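Long-range contact in receptor-like protein kinase ANXUR1 (Arabidopsis thaliana, PDB 6FIG), which probably acts as a cell-surface receptor kinase in plant reproduction, its tandem malectin-like ectodomain facing outward and its kinase domain expected to phosphorylate serine or threonine: residues D275-F289 and L364-L378. Residues are numbered along the deposited sequence; the frame is centred on the assembly and turned at random.
Sequences DKNFTYILRLHFCEF and LNGLEIFKMDTMKNL. With CA (calcium ion), chain H; NAG (2-acetamido-2-deoxy-beta-D-glucopyranose), chain E.
K371 crosses from strand 366-372 onto the F278 ring, near one end of an antiparallel strand pair within a malectin-like β-sandwich domain. Its CB lies beside Y280 CE1. With CG anti to the backbone N (chi1 -177°), the chain leaves the strand over F278: K371 CG sits against F278 CG, and K371 CD stands 3.6 Å from the F278 ring centroid, over the face, as a CH-pi contact. A bend at chi3 (-72°) then turns CE beside Y280 OH and brings NZ to a salt bridge with D275 OD2 (2.8 Å), on the anti lone pair. With L378 O and Q186 OE1, three acceptors grip the buried ammonium; NZ lies off-centre over the F278 ring as a cation-pi contact. Y280 OH donates to D275 O (2.6 Å), which probably helps to fix the loop that carries the carboxylate. On the face with H285 and R283, H285 NE2 donates to E368 OE1 (2.8 Å), which lies nearly in the imidazole plane; Y250 holds ND1. A water joins E368 OE1 to R283 NH1, while R283 NE pairs with D331 and E368 OE2 with R190. L282, L284, L367 and I369 line the other face. At the far end N365 and G366 both oppose H285 in a classic β bulge: H285 O accepts from both backbone N atoms. N365 ND2 donates to C287 O (3.0 Å), and N365 O binds calcium at 2.4 Å.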
loop_
_atom_site.group_PDB
_atom_site.type_symbol
_atom_site.label_atom_id
_atom_site.label_comp_id
_atom_site.label_asym_id
_atom_site.label_seq_id
_atom_site.Cartn_x
_atom_site.Cartn_y
_atom_site.Cartn_z
ATOM N N ASP A 275 23.224 -22.340 -2.688
ATOM C CA ASP A 275 24.645 -22.194 -2.357
ATOM C C ASP A 275 25.010 -23.108 -1.194
ATOM O O ASP A 275 24.322 -23.154 -0.193
ATOM C CB ASP A 275 24.936 -20.742 -1.954
ATOM C CG ASP A 275 24.615 -19.739 -3.065
ATOM O OD1 ASP A 275 24.804 -20.080 -4.267
ATOM O OD2 ASP A 275 24.223 -18.587 -2.726
ATOM N N LYS A 276 26.121 -23.814 -1.313
ATOM C CA LYS A 276 26.591 -24.697 -0.245
ATOM C C LYS A 276 27.043 -23.890 0.989
ATOM O O LYS A 276 27.353 -22.690 0.881
ATOM C CB LYS A 276 27.738 -25.567 -0.763
ATOM C CG LYS A 276 27.317 -26.597 -1.807
ATOM C CD LYS A 276 28.468 -27.470 -2.323
ATOM C CE LYS A 276 29.383 -26.738 -3.293
ATOM N NZ LYS A 276 30.268 -27.662 -4.051
ATOM N N ASN A 277 27.035 -24.538 2.143
ATOM C CA ASN A 277 27.591 -24.014 3.407
ATOM C C ASN A 277 26.683 -23.003 4.093
ATOM O O ASN A 277 27.161 -22.106 4.800
ATOM C CB ASN A 277 28.982 -23.367 3.242
ATOM C CG ASN A 277 30.047 -24.320 2.798
ATOM O OD1 ASN A 277 29.786 -25.404 2.276
ATOM N ND2 ASN A 277 31.286 -23.913 3.031
ATOM N N PHE A 278 25.391 -23.128 3.863
ATOM C CA PHE A 278 24.382 -22.372 4.598
ATOM C C PHE A 278 23.293 -23.330 5.074
ATOM O O PHE A 278 23.046 -24.390 4.455
ATOM C CB PHE A 278 23.712 -21.310 3.728
ATOM C CG PHE A 278 24.633 -20.236 3.237
ATOM C CD1 PHE A 278 24.926 -19.142 4.049
ATOM C CD2 PHE A 278 25.203 -20.309 1.969
ATOM C CE1 PHE A 278 25.763 -18.133 3.597
ATOM C CE2 PHE A 278 26.053 -19.302 1.519
ATOM C CZ PHE A 278 26.318 -18.204 2.331
ATOM N N THR A 279 22.644 -22.944 6.165
ATOM C CA THR A 279 21.383 -23.525 6.571
ATOM C C THR A 279 20.255 -22.803 5.858
ATOM O O THR A 279 20.226 -21.559 5.797
ATOM C CB THR A 279 21.197 -23.415 8.091
ATOM O OG1 THR A 279 22.243 -24.124 8.756
ATOM C CG2 THR A 279 19.855 -23.984 8.526
ATOM N N TYR A 280 19.346 -23.574 5.290
ATOM C CA TYR A 280 18.153 -23.076 4.618
ATOM C C TYR A 280 16.887 -23.438 5.394
ATOM O O TYR A 280 16.817 -24.492 6.042
ATOM C CB TYR A 280 18.029 -23.648 3.201
ATOM C CG TYR A 280 19.140 -23.155 2.316
ATOM C CD1 TYR A 280 18.944 -22.040 1.505
ATOM C CD2 TYR A 280 20.375 -23.767 2.317
ATOM C CE1 TYR A 280 19.967 -21.550 0.710
ATOM C CE2 TYR A 280 21.419 -23.272 1.531
ATOM C CZ TYR A 280 21.203 -22.147 0.740
ATOM O OH TYR A 280 22.212 -21.632 -0.056
ATOM N N ILE A 281 15.900 -22.556 5.319
ATOM C CA ILE A 281 14.577 -22.811 5.867
ATOM C C ILE A 281 13.664 -23.028 4.687
ATOM O O ILE A 281 13.601 -22.200 3.780
ATOM C CB ILE A 281 14.080 -21.648 6.744
ATOM C CG1 ILE A 281 14.931 -21.568 7.997
ATOM C CG2 ILE A 281 12.600 -21.843 7.132
ATOM C CD1 ILE A 281 14.689 -20.319 8.802
ATOM N N LEU A 282 12.927 -24.142 4.698
ATOM C CA LEU A 282 11.843 -24.362 3.754
ATOM C C LEU A 282 10.552 -24.140 4.513
ATOM O O LEU A 282 10.298 -24.789 5.533
ATOM C CB LEU A 282 11.843 -25.779 3.187
ATOM C CG LEU A 282 12.924 -26.122 2.176
ATOM C CD1 LEU A 282 14.284 -26.268 2.855
ATOM C CD2 LEU A 282 12.542 -27.400 1.449
ATOM N N ARG A 283 9.769 -23.201 4.015
ATOM C CA ARG A 283 8.445 -22.892 4.532
ATOM C C ARG A 283 7.412 -23.499 3.607
ATOM O O ARG A 283 7.277 -23.077 2.467
ATOM C CB ARG A 283 8.238 -21.374 4.613
ATOM C CG ARG A 283 6.862 -21.040 5.148
ATOM C CD ARG A 283 6.754 -19.593 5.563
ATOM N NE ARG A 283 7.450 -19.435 6.815
ATOM C CZ ARG A 283 7.506 -18.321 7.521
ATOM N NH1 ARG A 283 6.901 -17.203 7.084
ATOM N NH2 ARG A 283 8.127 -18.339 8.689
ATOM N N LEU A 284 6.701 -24.528 4.101
ATOM C CA LEU A 284 5.689 -25.208 3.313
ATOM C C LEU A 284 4.343 -24.678 3.726
ATOM O O LEU A 284 4.021 -24.680 4.904
ATOM C CB LEU A 284 5.757 -26.726 3.546
ATOM C CG LEU A 284 6.837 -27.464 2.746
ATOM C CD1 LEU A 284 8.247 -27.034 3.061
ATOM C CD2 LEU A 284 6.702 -28.953 3.011
ATOM N N HIS A 285 3.587 -24.201 2.749
ATOM C CA HIS A 285 2.274 -23.626 2.971
ATOM C C HIS A 285 1.200 -24.657 2.605
ATOM O O HIS A 285 1.251 -25.240 1.513
ATOM C CB HIS A 285 2.083 -22.389 2.089
ATOM C CG HIS A 285 2.960 -21.239 2.458
ATOM N ND1 HIS A 285 2.567 -20.262 3.346
ATOM C CD2 HIS A 285 4.206 -20.916 2.060
ATOM C CE1 HIS A 285 3.541 -19.377 3.465
ATOM N NE2 HIS A 285 4.540 -19.742 2.690
ATOM N N PHE A 286 0.232 -24.820 3.500
ATOM C CA PHE A 286 -0.843 -25.806 3.299
ATOM C C PHE A 286 -2.207 -25.211 3.555
ATOM O O PHE A 286 -2.365 -24.380 4.436
ATOM C CB PHE A 286 -0.690 -26.991 4.242
ATOM C CG PHE A 286 0.588 -27.746 4.100
ATOM C CD1 PHE A 286 0.751 -28.712 3.104
ATOM C CD2 PHE A 286 1.615 -27.581 5.041
ATOM C CE1 PHE A 286 1.917 -29.455 3.025
ATOM C CE2 PHE A 286 2.776 -28.318 4.952
ATOM C CZ PHE A 286 2.930 -29.267 3.957
ATOM N N CYS A 287 -3.217 -25.696 2.836
ATOM C CA CYS A 287 -4.596 -25.381 3.145
ATOM C C CYS A 287 -5.418 -26.451 2.441
ATOM O O CYS A 287 -5.305 -26.622 1.223
ATOM C CB CYS A 287 -5.003 -23.989 2.661
ATOM S SG CYS A 287 -6.719 -23.541 3.041
ATOM N N GLU A 288 -6.209 -27.167 3.215
ATOM C CA GLU A 288 -7.048 -28.219 2.664
ATOM C C GLU A 288 -8.349 -27.597 2.209
ATOM O O GLU A 288 -9.106 -27.097 3.030
ATOM C CB GLU A 288 -7.334 -29.309 3.703
ATOM C CG GLU A 288 -8.231 -30.457 3.201
ATOM C CD GLU A 288 -7.637 -31.125 1.999
ATOM O OE1 GLU A 288 -6.567 -31.743 2.156
ATOM O OE2 GLU A 288 -8.214 -31.016 0.892
ATOM N N PHE A 289 -8.611 -27.614 0.909
ATOM C CA PHE A 289 -9.856 -27.046 0.379
ATOM C C PHE A 289 -10.781 -28.052 -0.313
ATOM O O PHE A 289 -11.831 -27.670 -0.828
ATOM C CB PHE A 289 -9.581 -25.819 -0.508
ATOM C CG PHE A 289 -8.643 -26.072 -1.652
ATOM C CD1 PHE A 289 -7.356 -25.532 -1.644
ATOM C CD2 PHE A 289 -9.046 -26.817 -2.763
ATOM C CE1 PHE A 289 -6.484 -25.751 -2.694
ATOM C CE2 PHE A 289 -8.173 -27.047 -3.812
ATOM C CZ PHE A 289 -6.893 -26.501 -3.785
ATOM N N LEU A 364 0.489 -29.737 -1.555
ATOM C CA LEU A 364 1.234 -28.589 -1.094
ATOM C C LEU A 364 0.646 -27.357 -1.797
ATOM O O LEU A 364 0.323 -27.429 -2.992
ATOM C CB LEU A 364 2.712 -28.754 -1.439
ATOM C CG LEU A 364 3.659 -27.609 -0.999
ATOM C CD1 LEU A 364 3.720 -27.491 0.509
ATOM C CD2 LEU A 364 5.040 -27.860 -1.582
ATOM N N ASN A 365 0.521 -26.243 -1.069
ATOM C CA ASN A 365 -0.098 -25.020 -1.641
ATOM C C ASN A 365 0.895 -23.906 -1.970
ATOM O O ASN A 365 0.648 -23.106 -2.861
ATOM C CB ASN A 365 -1.160 -24.462 -0.705
ATOM C CG ASN A 365 -2.264 -25.468 -0.374
ATOM O OD1 ASN A 365 -1.981 -26.505 0.246
ATOM N ND2 ASN A 365 -3.531 -25.152 -0.729
ATOM N N GLY A 366 2.010 -23.863 -1.262
ATOM C CA GLY A 366 3.008 -22.817 -1.469
ATOM C C GLY A 366 4.333 -23.256 -0.905
ATOM O O GLY A 366 4.395 -24.165 -0.055
ATOM N N LEU A 367 5.403 -22.583 -1.332
ATOM C CA LEU A 367 6.733 -22.927 -0.862
ATOM C C LEU A 367 7.653 -21.732 -0.905
ATOM O O LEU A 367 7.782 -21.116 -1.946
ATOM C CB LEU A 367 7.337 -24.040 -1.717
ATOM C CG LEU A 367 8.733 -24.552 -1.353
ATOM C CD1 LEU A 367 8.831 -25.117 0.069
ATOM C CD2 LEU A 367 9.147 -25.594 -2.369
ATOM N N GLU A 368 8.331 -21.476 0.202
ATOM C CA GLU A 368 9.398 -20.475 0.221
ATOM C C GLU A 368 10.655 -21.124 0.739
ATOM O O GLU A 368 10.608 -21.977 1.634
ATOM C CB GLU A 368 9.016 -19.312 1.096
ATOM C CG GLU A 368 7.806 -18.558 0.589
ATOM C CD GLU A 368 7.327 -17.547 1.590
ATOM O OE1 GLU A 368 6.686 -17.935 2.586
ATOM O OE2 GLU A 368 7.654 -16.322 1.453
ATOM N N ILE A 369 11.792 -20.716 0.182
ATOM C CA ILE A 369 13.092 -21.201 0.617
ATOM C C ILE A 369 13.936 -19.987 0.982
ATOM O O ILE A 369 14.094 -19.096 0.144
ATOM C CB ILE A 369 13.780 -22.048 -0.447
ATOM C CG1 ILE A 369 12.875 -23.251 -0.792
ATOM C CG2 ILE A 369 15.155 -22.481 0.046
ATOM C CD1 ILE A 369 13.409 -24.161 -1.844
ATOM N N PHE A 370 14.425 -19.960 2.218
ATOM C CA PHE A 370 15.282 -18.864 2.717
ATOM C C PHE A 370 16.663 -19.366 3.124
ATOM O O PHE A 370 16.790 -20.411 3.754
ATOM C CB PHE A 370 14.647 -18.246 3.945
ATOM C CG PHE A 370 13.274 -17.716 3.701
ATOM C CD1 PHE A 370 13.084 -16.475 3.094
ATOM C CD2 PHE A 370 12.163 -18.452 4.072
ATOM C CE1 PHE A 370 11.798 -16.007 2.851
ATOM C CE2 PHE A 370 10.889 -17.971 3.831
ATOM C CZ PHE A 370 10.715 -16.763 3.223
ATOM N N LYS A 371 17.695 -18.619 2.751
ATOM C CA LYS A 371 19.053 -18.835 3.266
ATOM C C LYS A 371 19.245 -18.082 4.556
ATOM O O LYS A 371 18.970 -16.894 4.589
ATOM C CB LYS A 371 20.055 -18.310 2.250
ATOM C CG LYS A 371 21.509 -18.520 2.591
ATOM C CD LYS A 371 22.399 -17.665 1.696
ATOM C CE LYS A 371 22.447 -18.179 0.275
ATOM N NZ LYS A 371 23.147 -17.201 -0.582
ATOM N N MET A 372 19.750 -18.731 5.587
ATOM C CA MET A 372 20.099 -18.056 6.828
ATOM C C MET A 372 21.534 -17.559 6.753
ATOM O O MET A 372 22.401 -18.224 6.171
ATOM C CB MET A 372 19.987 -19.018 8.009
ATOM C CG MET A 372 18.609 -19.601 8.181
ATOM S SD MET A 372 18.471 -20.565 9.691
ATOM C CE MET A 372 18.565 -19.279 10.934
ATOM N N ASP A 373 21.806 -16.409 7.369
ATOM C CA ASP A 373 23.170 -15.905 7.409
ATOM C C ASP A 373 24.080 -16.748 8.309
ATOM O O ASP A 373 23.642 -17.315 9.315
ATOM C CB ASP A 373 23.257 -14.391 7.734
ATOM C CG ASP A 373 22.745 -13.996 9.141
ATOM O OD1 ASP A 373 21.758 -14.567 9.671
ATOM O OD2 ASP A 373 23.314 -13.007 9.686
ATOM N N THR A 374 25.343 -16.840 7.896
ATOM C CA THR A 374 26.432 -17.449 8.665
ATOM C C THR A 374 27.565 -16.428 8.695
ATOM O O THR A 374 27.968 -15.948 7.643
ATOM C CB THR A 374 26.950 -18.735 7.994
ATOM O OG1 THR A 374 25.982 -19.773 8.161
ATOM C CG2 THR A 374 28.270 -19.210 8.620
ATOM N N MET A 375 28.067 -16.121 9.886
ATOM C CA MET A 375 29.166 -15.147 10.066
ATOM C C MET A 375 28.812 -13.781 9.422
ATOM O O MET A 375 29.646 -13.157 8.769
ATOM C CB MET A 375 30.500 -15.719 9.529
ATOM C CG MET A 375 31.049 -16.945 10.278
ATOM S SD MET A 375 31.485 -16.687 12.020
ATOM C CE MET A 375 32.597 -15.292 11.951
ATOM N N LYS A 376 27.555 -13.368 9.602
ATOM C CA LYS A 376 26.990 -12.127 9.021
ATOM C C LYS A 376 27.141 -12.048 7.512
ATOM O O LYS A 376 27.277 -10.953 6.936
ATOM C CB LYS A 376 27.653 -10.897 9.662
ATOM C CG LYS A 376 27.430 -10.771 11.155
ATOM C CD LYS A 376 25.959 -10.532 11.448
ATOM C CE LYS A 376 25.760 -9.904 12.823
ATOM N NZ LYS A 376 24.347 -10.152 13.233
ATOM N N ASN A 377 27.096 -13.201 6.861
ATOM C CA ASN A 377 27.265 -13.281 5.427
ATOM C C ASN A 377 26.146 -14.087 4.805
ATOM O O ASN A 377 25.739 -15.126 5.339
ATOM C CB ASN A 377 28.598 -13.946 5.062
ATOM C CG ASN A 377 28.724 -14.180 3.572
ATOM O OD1 ASN A 377 28.732 -13.235 2.778
ATOM N ND2 ASN A 377 28.745 -15.444 3.170
ATOM N N LEU A 378 25.658 -13.599 3.670
ATOM C CA LEU A 378 24.714 -14.300 2.805
ATOM C C LEU A 378 25.250 -14.482 1.381
ATOM O O LEU A 378 24.583 -15.059 0.531
ATOM C CB LEU A 378 23.398 -13.515 2.770
ATOM C CG LEU A 378 22.563 -13.572 4.061
ATOM C CD1 LEU A 378 21.513 -12.472 4.125
ATOM C CD2 LEU A 378 21.876 -14.936 4.168
HETATM CA CA CA H . -1.056 -22.619 -4.398
HETATM C C1 NAG E . 32.472 -24.650 2.686
HETATM C C2 NAG E . 33.579 -23.656 2.325
HETATM C C3 NAG E . 34.860 -24.391 1.975
HETATM C C4 NAG E . 35.213 -25.336 3.121
HETATM C C5 NAG E . 34.025 -26.231 3.516
HETATM C C6 NAG E . 34.348 -27.039 4.760
HETATM C C7 NAG E . 32.796 -21.581 1.249
HETATM C C8 NAG E . 32.418 -20.989 -0.087
HETATM N N2 NAG E . 33.174 -22.865 1.186
HETATM O O3 NAG E . 35.944 -23.484 1.744
HETATM O O4 NAG E . 36.386 -26.122 2.853
HETATM O O5 NAG E . 32.897 -25.422 3.803
HETATM O O6 NAG E . 33.299 -27.985 5.046
HETATM O O7 NAG E . 32.764 -20.916 2.291
HETATM O O HOH W 1 26.657 -22.115 7.514
HETATM O O HOH W 2 23.525 -20.417 7.332
HETATM O O HOH W 3 5.762 -16.369 4.600
#